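Local coordinates for delta-1-pyrroline-5-carboxylate dehydrogenase, mitochondrial (PDB 4E3X), which probably catalyses the irreversible NAD-dependent oxidation of glutamate gamma-semialdehyde, formed from delta-1-pyrroline-5-carboxylate, to glutamate in mitochondrial proline breakdown, at residues B[63-66]-B[71-74]; B[92-97]-B[234-239]; B[97-102]-B[270-275]; B[244-249]-B[257-262]; B[528-533]-B[538-543]. All coordinates share one frame; numbering follows the deposited sequence.

Interaction 1: B[63-66]-B[71-74]; sequences AIPC and EEVW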
# COMPACT_ATOMS: atom_id res chain seq x y z
N ALA B 63 26.49 -24.40 -14.37
CA ALA B 63 25.19 -24.80 -14.90
C ALA B 63 24.14 -24.63 -13.80
O ALA B 63 24.12 -25.39 -12.83
CB ALA B 63 25.23 -26.24 -15.40
N ILE B 64 23.29 -23.62 -13.96
CA ILE B 64 22.35 -23.23 -12.92
C ILE B 64 20.95 -23.68 -13.30
O ILE B 64 20.40 -23.20 -14.28
CB ILE B 64 22.38 -21.69 -12.73
CG1 ILE B 64 23.76 -21.24 -12.26
CG2 ILE B 64 21.28 -21.22 -11.77
CD1 ILE B 64 23.92 -19.73 -12.14
N PRO B 65 20.36 -24.60 -12.52
CA PRO B 65 19.02 -25.10 -12.85
C PRO B 65 17.93 -24.17 -12.32
O PRO B 65 18.20 -23.29 -11.50
CB PRO B 65 18.96 -26.42 -12.08
CG PRO B 65 19.72 -26.09 -10.82
CD PRO B 65 20.88 -25.21 -11.28
N CYS B 66 16.70 -24.38 -12.78
CA CYS B 66 15.56 -23.88 -12.03
C CYS B 66 15.45 -24.74 -10.77
O CYS B 66 15.82 -25.92 -10.78
CB CYS B 66 14.28 -23.99 -12.85
SG CYS B 66 14.22 -22.90 -14.28
N GLU B 71 13.97 -29.69 -5.96
CA GLU B 71 14.26 -30.32 -7.25
C GLU B 71 14.96 -29.36 -8.21
O GLU B 71 14.50 -28.24 -8.41
CB GLU B 71 12.98 -30.84 -7.91
CG GLU B 71 13.22 -31.55 -9.24
CD GLU B 71 11.95 -32.00 -9.95
OE1 GLU B 71 10.83 -31.78 -9.41
OE2 GLU B 71 12.06 -32.57 -11.05
N GLU B 72 16.06 -29.81 -8.80
CA GLU B 72 16.74 -29.05 -9.84
C GLU B 72 16.15 -29.47 -11.17
O GLU B 72 16.14 -30.65 -11.52
CB GLU B 72 18.25 -29.30 -9.80
CG GLU B 72 18.89 -28.90 -8.49
CD GLU B 72 20.41 -29.03 -8.49
OE1 GLU B 72 20.97 -29.43 -9.53
OE2 GLU B 72 21.03 -28.73 -7.45
N VAL B 73 15.62 -28.50 -11.91
CA VAL B 73 14.86 -28.79 -13.12
C VAL B 73 15.47 -28.07 -14.33
O VAL B 73 15.79 -26.89 -14.25
CB VAL B 73 13.39 -28.36 -12.99
CG1 VAL B 73 12.58 -28.83 -14.18
CG2 VAL B 73 12.79 -28.89 -11.68
N TRP B 74 15.60 -28.80 -15.43
CA TRP B 74 16.10 -28.24 -16.67
C TRP B 74 15.03 -28.24 -17.75
O TRP B 74 14.19 -29.13 -17.80
CB TRP B 74 17.34 -29.00 -17.16
CG TRP B 74 18.52 -28.66 -16.33
CD1 TRP B 74 18.93 -29.28 -15.19
CD2 TRP B 74 19.42 -27.56 -16.54
NE1 TRP B 74 20.04 -28.65 -14.68
CE2 TRP B 74 20.36 -27.59 -15.49
CE3 TRP B 74 19.53 -26.56 -17.52
CZ2 TRP B 74 21.40 -26.66 -15.39
CZ3 TRP B 74 20.56 -25.64 -17.42
CH2 TRP B 74 21.48 -25.70 -16.36
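Cys66 and Val73 face each other as an antiparallel, hydrogen-bonded pair, their CA atoms 5.1 Å apart. Cys66 N donates to Val73 O (3.0 Å) and Val73 N to Cys66 O (2.8 Å). The same Cys66 oxygen is also approached by the CA of Glu72. Beyond this single closed ring of bonds the chains part, since 63-66 and 71-74 run 116° from each other.

Side chains fill the widening angle. Trp74 starts out away from 63-66, yet its CG stands beside the backbone N, anti to the carbonyl carbon (chi1 -74°), and chi2 of 90° turns the indole back toward 63-66. Pro65 rests on one face of that indole: its CA sits 4.2 Å from the centroid of the Trp74 six-membered ring as a CH-pi contact, and Pro65 CB comes 3.6 Å from Trp74 NE1. Further along, Ala63 CB meets the far corner of the indole at Trp74 CZ2, 3.9 Å away. Glu72 also meets the proline ring, its CB and CG each lying 3.7 Å from Pro65 CG, so that the aliphatic part of an otherwise charged, extended side chain does the touching.

Cys66 and Val73 send their side chains to the same side of the sheet, where both pack on Leu101 of helix 99-118. This is a beta hairpin, with strand 71-73 forming one margin of the four-stranded sheet 71-73, 62-68, 89-95 and 78-83.

Interaction 2: B[92-97]-B[234-239]; sequences AKFCYA and PSDTAM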
# COMPACT_ATOMS: atom_id res chain seq x y z
N ALA B 92 27.73 -18.47 -16.75
CA ALA B 92 26.68 -19.40 -16.33
C ALA B 92 25.91 -19.89 -17.54
O ALA B 92 25.74 -19.16 -18.53
CB ALA B 92 25.74 -18.74 -15.32
N LYS B 93 25.47 -21.14 -17.45
CA LYS B 93 24.52 -21.73 -18.38
C LYS B 93 23.28 -22.03 -17.55
O LYS B 93 23.36 -22.71 -16.54
CB LYS B 93 25.07 -23.04 -18.96
CG LYS B 93 24.11 -23.70 -19.94
CD LYS B 93 24.74 -24.87 -20.68
CE LYS B 93 24.88 -26.07 -19.80
NZ LYS B 93 25.31 -27.27 -20.59
N PHE B 94 22.15 -21.48 -17.96
CA PHE B 94 20.92 -21.67 -17.20
C PHE B 94 19.80 -21.97 -18.18
O PHE B 94 20.06 -22.17 -19.36
CB PHE B 94 20.64 -20.46 -16.28
CG PHE B 94 20.36 -19.16 -17.00
CD1 PHE B 94 19.05 -18.72 -17.16
CD2 PHE B 94 21.39 -18.36 -17.46
CE1 PHE B 94 18.78 -17.53 -17.80
CE2 PHE B 94 21.13 -17.15 -18.10
CZ PHE B 94 19.82 -16.73 -18.27
N CYS B 95 18.57 -22.03 -17.70
CA CYS B 95 17.47 -22.26 -18.61
C CYS B 95 16.24 -21.48 -18.19
O CYS B 95 16.07 -21.12 -17.03
CB CYS B 95 17.13 -23.75 -18.72
SG CYS B 95 16.51 -24.51 -17.20
N TYR B 96 15.37 -21.22 -19.16
CA TYR B 96 14.12 -20.56 -18.88
C TYR B 96 13.06 -21.59 -18.50
O TYR B 96 12.83 -22.54 -19.25
CB TYR B 96 13.63 -19.81 -20.11
CG TYR B 96 14.30 -18.48 -20.43
CD1 TYR B 96 15.03 -17.77 -19.48
CD2 TYR B 96 14.13 -17.91 -21.68
CE1 TYR B 96 15.59 -16.52 -19.80
CE2 TYR B 96 14.68 -16.70 -22.01
CZ TYR B 96 15.41 -16.00 -21.07
OH TYR B 96 15.93 -14.78 -21.43
N ALA B 97 12.39 -21.38 -17.37
CA ALA B 97 11.26 -22.22 -16.98
C ALA B 97 10.18 -22.11 -18.05
O ALA B 97 9.90 -21.00 -18.51
CB ALA B 97 10.72 -21.78 -15.63
N PRO B 234 14.90 -14.20 -11.51
CA PRO B 234 16.06 -13.31 -11.43
C PRO B 234 16.44 -12.78 -12.80
O PRO B 234 16.01 -13.31 -13.83
CB PRO B 234 17.18 -14.21 -10.88
CG PRO B 234 16.52 -15.51 -10.52
CD PRO B 234 15.30 -15.61 -11.37
N SER B 235 17.27 -11.75 -12.82
CA SER B 235 17.75 -11.18 -14.06
C SER B 235 18.75 -12.10 -14.76
O SER B 235 19.70 -12.58 -14.13
CB SER B 235 18.45 -9.86 -13.78
OG SER B 235 19.14 -9.41 -14.93
N ASP B 236 18.54 -12.34 -16.06
CA ASP B 236 19.46 -13.15 -16.84
C ASP B 236 20.91 -12.69 -16.67
O ASP B 236 21.83 -13.51 -16.59
CB ASP B 236 19.13 -13.04 -18.34
CG ASP B 236 17.79 -13.63 -18.71
OD1 ASP B 236 17.08 -14.18 -17.85
OD2 ASP B 236 17.46 -13.53 -19.90
N THR B 237 21.11 -11.38 -16.64
CA THR B 237 22.45 -10.82 -16.63
C THR B 237 23.05 -10.70 -15.23
O THR B 237 24.16 -10.19 -15.07
CB THR B 237 22.49 -9.47 -17.39
OG1 THR B 237 21.30 -8.73 -17.09
CG2 THR B 237 22.50 -9.70 -18.89
N ALA B 238 22.33 -11.23 -14.23
CA ALA B 238 22.86 -11.34 -12.87
C ALA B 238 22.64 -12.75 -12.31
O ALA B 238 22.58 -12.94 -11.10
CB ALA B 238 22.20 -10.31 -11.94
N MET B 239 22.53 -13.73 -13.20
CA MET B 239 22.14 -15.08 -12.76
C MET B 239 23.12 -15.72 -11.77
O MET B 239 22.70 -16.33 -10.78
CB MET B 239 21.93 -15.97 -13.98
CG MET B 239 21.22 -17.28 -13.68
SD MET B 239 19.57 -17.02 -13.02
CE MET B 239 18.87 -15.93 -14.23
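Tyr96 OH gives a very short hydrogen bond, 2.5 Å, to Asp236 OD2, and this bond ties segment 92-97 to the loop that follows strand 230-233. The carboxylate meets the phenol at its edge: the Asp236 carboxyl carbon lies in the plane of the Tyr96 ring, the two planes are turned 34° from each other, and the second oxygen, Asp236 OD1, comes 3.4 Å from Tyr96 CE1. One carboxylate therefore engages both the hydroxyl and the neighbouring ring carbon.

Phe94, two residues before the tyrosine, leans on the same acid. Its ring edge reaches Asp236 through CZ, 3.7 Å from Asp236 CG, with ring and carboxylate planes 55° apart. Phe94 CG occupies the crowded position between the backbone N and the carbonyl carbon (chi1 65°), and from there the ring projects from the strand into the angle between Asp236 and Met239. Met239 takes one face of it. Bent at both chi2 and chi3, the thioether curls over the ring, placing Met239 CE 4.1 Å from the Phe94 centroid in a CH-pi contact and Met239 SD somewhat farther above the same face, a Met-aromatic pairing.

On its own side the 234-239 loop is shaped by an ST turn, Ser235 OG accepting from Thr237 N, and Ala238 occupies the N-cap position of helix 239-251. Lys233, an NAD-binding residue, lies close to Asp236. The chemistry is that of an acid bordered by aromatic edges, whose weakly positive C-H groups, together with the phenol hydroxyl, would probably favour the ionised carboxylate.

Interaction 3: B[97-102]-B[270-275]; sequences ADKALL and GDTVTS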
# COMPACT_ATOMS: atom_id res chain seq x y z
N ALA B 97 12.39 -21.38 -17.37
CA ALA B 97 11.26 -22.22 -16.98
C ALA B 97 10.18 -22.11 -18.05
O ALA B 97 9.90 -21.00 -18.51
CB ALA B 97 10.72 -21.78 -15.63
N ASP B 98 9.61 -23.24 -18.46
CA ASP B 98 8.45 -23.19 -19.35
C ASP B 98 7.18 -22.92 -18.55
O ASP B 98 7.21 -22.88 -17.31
CB ASP B 98 8.33 -24.44 -20.25
CG ASP B 98 8.37 -25.75 -19.48
OD1 ASP B 98 8.20 -25.75 -18.26
OD2 ASP B 98 8.58 -26.80 -20.12
N LYS B 99 6.07 -22.69 -19.24
CA LYS B 99 4.83 -22.39 -18.54
C LYS B 99 4.40 -23.53 -17.62
O LYS B 99 3.92 -23.30 -16.52
CB LYS B 99 3.73 -21.97 -19.52
CG LYS B 99 4.13 -20.74 -20.31
CD LYS B 99 3.02 -20.18 -21.19
CE LYS B 99 2.05 -19.31 -20.41
NZ LYS B 99 0.94 -18.83 -21.29
N ALA B 100 4.59 -24.77 -18.07
CA ALA B 100 4.29 -25.91 -17.22
C ALA B 100 5.08 -25.87 -15.91
O ALA B 100 4.53 -26.12 -14.83
CB ALA B 100 4.57 -27.21 -17.96
N LEU B 101 6.38 -25.58 -16.00
CA LEU B 101 7.21 -25.57 -14.80
C LEU B 101 6.81 -24.43 -13.88
O LEU B 101 6.79 -24.59 -12.66
CB LEU B 101 8.70 -25.51 -15.16
CG LEU B 101 9.65 -25.52 -13.96
CD1 LEU B 101 9.43 -26.77 -13.12
CD2 LEU B 101 11.08 -25.45 -14.46
N LEU B 102 6.50 -23.28 -14.45
CA LEU B 102 6.06 -22.15 -13.64
C LEU B 102 4.77 -22.50 -12.89
O LEU B 102 4.63 -22.19 -11.71
CB LEU B 102 5.88 -20.91 -14.51
CG LEU B 102 7.16 -20.30 -15.07
CD1 LEU B 102 6.81 -19.18 -16.03
CD2 LEU B 102 8.09 -19.79 -13.96
N GLY B 270 5.49 -13.20 -16.95
CA GLY B 270 4.40 -12.30 -16.63
C GLY B 270 3.05 -12.87 -17.03
O GLY B 270 2.09 -12.79 -16.26
N ASP B 271 2.97 -13.46 -18.22
CA ASP B 271 1.74 -14.08 -18.71
C ASP B 271 1.28 -15.16 -17.74
O ASP B 271 0.09 -15.27 -17.41
CB ASP B 271 1.92 -14.73 -20.08
CG ASP B 271 2.17 -13.74 -21.20
OD1 ASP B 271 2.09 -12.51 -20.99
OD2 ASP B 271 2.45 -14.22 -22.32
N THR B 272 2.22 -16.00 -17.32
CA THR B 272 1.88 -17.13 -16.47
C THR B 272 1.40 -16.68 -15.09
O THR B 272 0.34 -17.10 -14.61
CB THR B 272 3.05 -18.10 -16.31
OG1 THR B 272 3.52 -18.50 -17.61
CG2 THR B 272 2.61 -19.34 -15.53
N VAL B 273 2.16 -15.81 -14.43
CA VAL B 273 1.77 -15.43 -13.08
C VAL B 273 0.46 -14.62 -13.05
O VAL B 273 -0.35 -14.79 -12.14
CB VAL B 273 2.90 -14.74 -12.27
CG1 VAL B 273 4.14 -15.63 -12.21
CG2 VAL B 273 3.24 -13.37 -12.84
N THR B 274 0.24 -13.76 -14.05
CA THR B 274 -0.99 -12.97 -14.10
C THR B 274 -2.19 -13.78 -14.57
O THR B 274 -3.31 -13.28 -14.52
CB THR B 274 -0.83 -11.69 -14.96
OG1 THR B 274 -0.52 -12.05 -16.32
CG2 THR B 274 0.25 -10.78 -14.38
N SER B 275 -1.96 -15.01 -14.99
CA SER B 275 -3.05 -15.92 -15.37
C SER B 275 -3.49 -16.81 -14.22
O SER B 275 -4.46 -17.55 -14.37
CB SER B 275 -2.64 -16.80 -16.55
OG SER B 275 -2.52 -16.03 -17.73
O HOH W 1 2.65 -16.89 -22.76
O HOH W 2 -0.66 -17.82 -19.31
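Thr272 buries more area than any other residue here, and it fits between two residues one helical turn apart, Lys99 and Leu102. Its hydroxyl and methyl serve different neighbours. Thr272 CG2, anti to the backbone N, rests 3.8 Å from Leu102 CB, while Thr272 OG1 faces Leu102 CD1 at 3.7 Å. The lysine chain passes the hydroxyl too, Lys99 CE coming 3.3 Å from Thr272 OG1. This OG1 hydrogen-bonds to Thr268 O, so its polar need is met within its own helix while carbons of Lys99 and Leu102 pack against it.

Lys99 crosses over the threonine obliquely. A bend at chi3 (82°) brings its amine toward Asp271, although Lys99 NZ and Asp271 OD2 remain 5.0 Å apart. Water spans the gap: one molecule accepts from Lys99 NZ at 3.0 Å and donates to Asp271 OD2 at 2.7 Å. A second accepts from Lys99 NZ and gives a weak bond to Asp271 O. The other carboxylate oxygen, Asp271 OD1, is bonded to Gln297 of helix 288-300.

Helices 99-118 and 266-274 are thus joined by close packing on Thr272 and by a water-bridged pair of opposite charges, whose attraction is probably softened by the intervening water.

Interaction 4: B[244-249]-B[257-262]; sequences AVYRIL and NIIQFV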
# COMPACT_ATOMS: atom_id res chain seq x y z
N ALA B 244 23.74 -17.69 -6.25
CA ALA B 244 24.56 -17.77 -5.05
C ALA B 244 23.76 -17.32 -3.82
O ALA B 244 23.80 -17.98 -2.77
CB ALA B 244 25.83 -16.94 -5.20
N VAL B 245 23.03 -16.22 -3.96
CA VAL B 245 22.17 -15.75 -2.88
C VAL B 245 21.05 -16.75 -2.56
O VAL B 245 20.75 -17.03 -1.40
CB VAL B 245 21.58 -14.37 -3.22
CG1 VAL B 245 20.55 -13.95 -2.17
CG2 VAL B 245 22.69 -13.33 -3.35
N TYR B 246 20.44 -17.30 -3.60
CA TYR B 246 19.39 -18.31 -3.41
C TYR B 246 19.92 -19.49 -2.60
O TYR B 246 19.30 -19.91 -1.62
CB TYR B 246 18.83 -18.79 -4.75
CG TYR B 246 17.74 -19.82 -4.55
CD1 TYR B 246 16.48 -19.43 -4.11
CD2 TYR B 246 17.99 -21.17 -4.75
CE1 TYR B 246 15.49 -20.37 -3.88
CE2 TYR B 246 16.99 -22.12 -4.52
CZ TYR B 246 15.75 -21.70 -4.09
OH TYR B 246 14.75 -22.63 -3.86
N ARG B 247 21.08 -20.01 -2.98
CA ARG B 247 21.66 -21.15 -2.29
C ARG B 247 21.96 -20.83 -0.83
O ARG B 247 21.73 -21.65 0.06
CB ARG B 247 22.94 -21.62 -2.98
N ILE B 248 22.46 -19.62 -0.57
CA ILE B 248 22.73 -19.20 0.79
C ILE B 248 21.44 -19.18 1.62
O ILE B 248 21.42 -19.66 2.76
CB ILE B 248 23.47 -17.84 0.82
CG1 ILE B 248 24.92 -18.04 0.37
CG2 ILE B 248 23.45 -17.24 2.22
CD1 ILE B 248 25.65 -16.77 -0.01
N LEU B 249 20.35 -18.68 1.04
CA LEU B 249 19.07 -18.67 1.76
C LEU B 249 18.62 -20.08 2.13
O LEU B 249 18.16 -20.32 3.24
CB LEU B 249 17.99 -17.97 0.94
CG LEU B 249 18.07 -16.44 0.92
CD1 LEU B 249 17.11 -15.88 -0.12
CD2 LEU B 249 17.77 -15.87 2.30
N ASN B 257 10.05 -24.78 -1.34
CA ASN B 257 8.81 -24.24 -1.89
C ASN B 257 8.39 -22.88 -1.35
O ASN B 257 7.28 -22.42 -1.62
CB ASN B 257 7.67 -25.24 -1.77
CG ASN B 257 7.95 -26.51 -2.55
OD1 ASN B 257 8.16 -26.48 -3.77
ND2 ASN B 257 8.02 -27.63 -1.84
N ILE B 258 9.27 -22.23 -0.59
CA ILE B 258 8.99 -20.87 -0.13
C ILE B 258 9.47 -19.83 -1.16
O ILE B 258 8.75 -18.87 -1.46
CB ILE B 258 9.59 -20.61 1.26
CG1 ILE B 258 9.11 -21.68 2.26
CG2 ILE B 258 9.25 -19.19 1.74
CD1 ILE B 258 7.59 -21.95 2.25
N ILE B 259 10.67 -20.02 -1.70
CA ILE B 259 11.11 -19.25 -2.86
C ILE B 259 11.48 -20.25 -3.95
O ILE B 259 12.37 -21.08 -3.75
CB ILE B 259 12.30 -18.31 -2.57
CG1 ILE B 259 11.91 -17.25 -1.52
CG2 ILE B 259 12.75 -17.63 -3.86
CD1 ILE B 259 13.07 -16.37 -1.09
N GLN B 260 10.77 -20.19 -5.08
CA GLN B 260 11.09 -21.00 -6.24
C GLN B 260 12.01 -20.20 -7.14
O GLN B 260 11.74 -19.03 -7.44
CB GLN B 260 9.80 -21.39 -6.98
CG GLN B 260 8.67 -21.89 -6.07
CD GLN B 260 8.89 -23.30 -5.52
OE1 GLN B 260 10.00 -23.66 -5.13
NE2 GLN B 260 7.81 -24.08 -5.47
N PHE B 261 13.14 -20.80 -7.52
CA PHE B 261 14.14 -20.10 -8.32
C PHE B 261 13.84 -20.40 -9.78
O PHE B 261 14.15 -21.49 -10.28
CB PHE B 261 15.55 -20.58 -7.92
CG PHE B 261 16.65 -19.74 -8.50
CD1 PHE B 261 17.03 -18.56 -7.89
CD2 PHE B 261 17.33 -20.15 -9.65
CE1 PHE B 261 18.05 -17.78 -8.42
CE2 PHE B 261 18.34 -19.39 -10.20
CZ PHE B 261 18.71 -18.20 -9.58
N VAL B 262 13.19 -19.45 -10.45
CA VAL B 262 12.64 -19.70 -11.77
C VAL B 262 12.97 -18.62 -12.80
O VAL B 262 12.11 -17.83 -13.20
CB VAL B 262 11.12 -19.98 -11.72
CG1 VAL B 262 10.88 -21.37 -11.14
CG2 VAL B 262 10.39 -18.93 -10.90
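Tyr246 and Phe261 both carry CG anti to the backbone N (chi1 -180° for the tyrosine), and these extended side chains slide past each other in opposite directions, one from helix 239-251 and one from strand 259-261. The result is close: Phe261 CB stands over the centre of the Tyr246 ring, 3.8 Å from its centroid, in a CH-pi contact almost on the ring normal. Farther back, Phe261 CD1 touches Tyr246 CB at 3.6 Å, and the two ring planes make an angle of 39°.

By reaching this far, the phenol arrives at the strand backbone. Tyr246 OH donates to Ile259 O over 2.8 Å, nearly along the C=O axis, and Arg250, one turn farther along the helix, bonds to the same hydroxyl. Ile259 lines the phenol's edge with its CG2 branch, 3.9 Å from Tyr246 CE1, while its other branch extends to Leu249, where the two CD1 atoms are 4.2 Å apart.

Helix and strand are consecutive parts of the beta-alpha-beta unit 230-233, 239-251, 259-261, with local axes 143° apart. Strand 259-261 borders the five-stranded parallel sheet of the NAD-binding domain; Phe261 meets Trp232 of the adjoining strand edge-to-face, and Leu249 packs on helix 121-136.

Interaction 5: B[528-533]-B[538-543]; sequences TNDKPG and ILRWTS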
# COMPACT_ATOMS: atom_id res chain seq x y z
N THR B 528 6.03 3.02 -7.43
CA THR B 528 4.99 3.09 -6.41
C THR B 528 5.52 3.62 -5.07
O THR B 528 4.75 3.84 -4.14
CB THR B 528 4.34 1.70 -6.19
OG1 THR B 528 5.36 0.71 -6.03
CG2 THR B 528 3.51 1.33 -7.40
N ASN B 529 6.84 3.80 -5.00
CA ASN B 529 7.52 4.39 -3.84
C ASN B 529 7.21 3.73 -2.50
O ASN B 529 6.78 4.39 -1.55
CB ASN B 529 7.29 5.90 -3.76
CG ASN B 529 8.26 6.56 -2.80
OD1 ASN B 529 9.31 6.00 -2.50
ND2 ASN B 529 7.91 7.75 -2.33
N ASP B 530 7.50 2.44 -2.40
CA ASP B 530 7.22 1.69 -1.18
C ASP B 530 8.39 1.71 -0.21
O ASP B 530 8.32 1.11 0.86
CB ASP B 530 6.80 0.26 -1.52
CG ASP B 530 5.53 0.23 -2.33
OD1 ASP B 530 4.49 0.71 -1.82
OD2 ASP B 530 5.57 -0.24 -3.48
N LYS B 531 9.46 2.41 -0.60
CA LYS B 531 10.60 2.67 0.28
C LYS B 531 11.25 1.43 0.90
O LYS B 531 11.41 1.35 2.12
CB LYS B 531 10.23 3.69 1.37
CG LYS B 531 10.10 5.12 0.85
CD LYS B 531 11.36 5.59 0.13
CE LYS B 531 11.50 7.12 0.11
NZ LYS B 531 12.67 7.53 -0.70
N PRO B 532 11.69 0.48 0.05
CA PRO B 532 12.58 -0.56 0.57
C PRO B 532 13.79 0.10 1.23
O PRO B 532 14.30 1.11 0.73
CB PRO B 532 12.98 -1.34 -0.69
CG PRO B 532 12.78 -0.36 -1.82
CD PRO B 532 11.56 0.41 -1.41
N GLY B 533 14.24 -0.47 2.34
CA GLY B 533 15.29 0.14 3.13
C GLY B 533 14.75 0.89 4.33
O GLY B 533 15.51 1.27 5.22
N ILE B 538 7.80 -3.58 4.47
CA ILE B 538 7.26 -4.91 4.75
C ILE B 538 5.73 -4.91 4.86
O ILE B 538 5.10 -5.95 4.67
CB ILE B 538 7.86 -5.55 6.02
CG1 ILE B 538 7.76 -4.59 7.21
CG2 ILE B 538 9.30 -6.00 5.77
CD1 ILE B 538 8.08 -5.24 8.53
N LEU B 539 5.15 -3.75 5.13
CA LEU B 539 3.69 -3.65 5.26
C LEU B 539 2.96 -3.96 3.96
O LEU B 539 1.78 -4.32 3.97
CB LEU B 539 3.27 -2.29 5.80
CG LEU B 539 3.67 -2.07 7.26
CD1 LEU B 539 3.55 -0.60 7.64
CD2 LEU B 539 2.80 -2.93 8.16
N ARG B 540 3.63 -3.79 2.82
CA ARG B 540 2.99 -4.16 1.56
C ARG B 540 2.79 -5.67 1.44
O ARG B 540 1.97 -6.13 0.64
CB ARG B 540 3.80 -3.67 0.36
CG ARG B 540 3.87 -2.14 0.20
CD ARG B 540 2.48 -1.46 0.13
NE ARG B 540 1.74 -1.73 -1.12
CZ ARG B 540 0.44 -2.02 -1.19
NH1 ARG B 540 -0.29 -2.13 -0.09
NH2 ARG B 540 -0.13 -2.23 -2.37
N TRP B 541 3.52 -6.45 2.24
CA TRP B 541 3.52 -7.91 2.09
C TRP B 541 2.80 -8.64 3.21
O TRP B 541 2.90 -9.86 3.34
CB TRP B 541 4.96 -8.44 1.87
CG TRP B 541 5.65 -7.62 0.84
CD1 TRP B 541 6.70 -6.77 1.02
CD2 TRP B 541 5.27 -7.49 -0.54
NE1 TRP B 541 7.01 -6.13 -0.16
CE2 TRP B 541 6.15 -6.56 -1.13
CE3 TRP B 541 4.27 -8.08 -1.33
CZ2 TRP B 541 6.06 -6.20 -2.47
CZ3 TRP B 541 4.19 -7.73 -2.66
CH2 TRP B 541 5.08 -6.80 -3.23
N THR B 542 2.05 -7.89 4.01
CA THR B 542 1.19 -8.48 5.02
C THR B 542 -0.24 -7.96 4.84
O THR B 542 -0.44 -6.81 4.44
CB THR B 542 1.71 -8.23 6.47
OG1 THR B 542 0.78 -8.74 7.43
CG2 THR B 542 1.90 -6.74 6.76
N SER B 543 -1.21 -8.82 5.12
CA SER B 543 -2.62 -8.46 5.11
C SER B 543 -3.15 -8.72 6.52
O SER B 543 -3.47 -9.86 6.86
CB SER B 543 -3.36 -9.32 4.08
OG SER B 543 -4.74 -9.00 4.03
O HOH W 3 2.82 -1.10 -3.77
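Asp530 and Arg540 make the whole of this small contact, and its close side is carbon against oxygen. Asp530 OD1 lies 3.5 Å from both CG and CD of Arg540, resting on the aliphatic part of the arginine rather than on its charged end. The two side chains cross at about a right angle. Bends at chi2 and chi3 (-55° and -71°) carry the Arg540 chain across Asp530 OD1, bringing its NE to 3.7 Å from that oxygen, a long salt bridge, with the carboxylate and guanidinium planes 32° apart.

The peptide that carries the aspartate is a loop after strand 523-524, and the arginine ends a 3-10 turn that leads into strand 542-550. That strand pairs with 191-199 in the two-stranded antiparallel sheet that aldehyde dehydrogenases use in forming their dimer. Arg540 packs on Arg540 of the second subunit, and Asn529 hydrogen-bonds to Ser543 of that subunit, so the contact stands beside the interface.

The looser side is bridged by water. One molecule, lying in the guanidinium plane at its edge, accepts from Arg540 NE at 2.9 Å and lies 2.9 Å from Asp530 OD2, to which it can donate. That same carboxylate oxygen receives Thr528 OG1 at 2.7 Å, from above the carboxylate plane. Thr528 OG1 has Gly313 N as a further partner, linking the carboxylate to strand 310-314, the strand that carries the proton acceptor Glu314.

How the interactions relate
From the N terminus, interaction 1 closes first, a short hairpin loop at the margin of the four-stranded sheet. Interaction 2 follows in series, closing a loop of more than a hundred residues from the neighbouring strand 89-95 to the start of helix 239-251. Interaction 3 opens at Ala97, which it shares with interaction 2, and the two cross, because 270-275 lies beyond 234-239. Interaction 4, a local beta-alpha-beta closure, falls wholly within the span of interaction 3. Phe261 joins interactions 1, 2 and 4 by touching Ile64, Pro234 and Met239, while Leu101 of interaction 3 reaches the hairpin of interaction 1. Interaction 5 closes last, its centre about 21 Å from that of interaction 4, near the dimer interface.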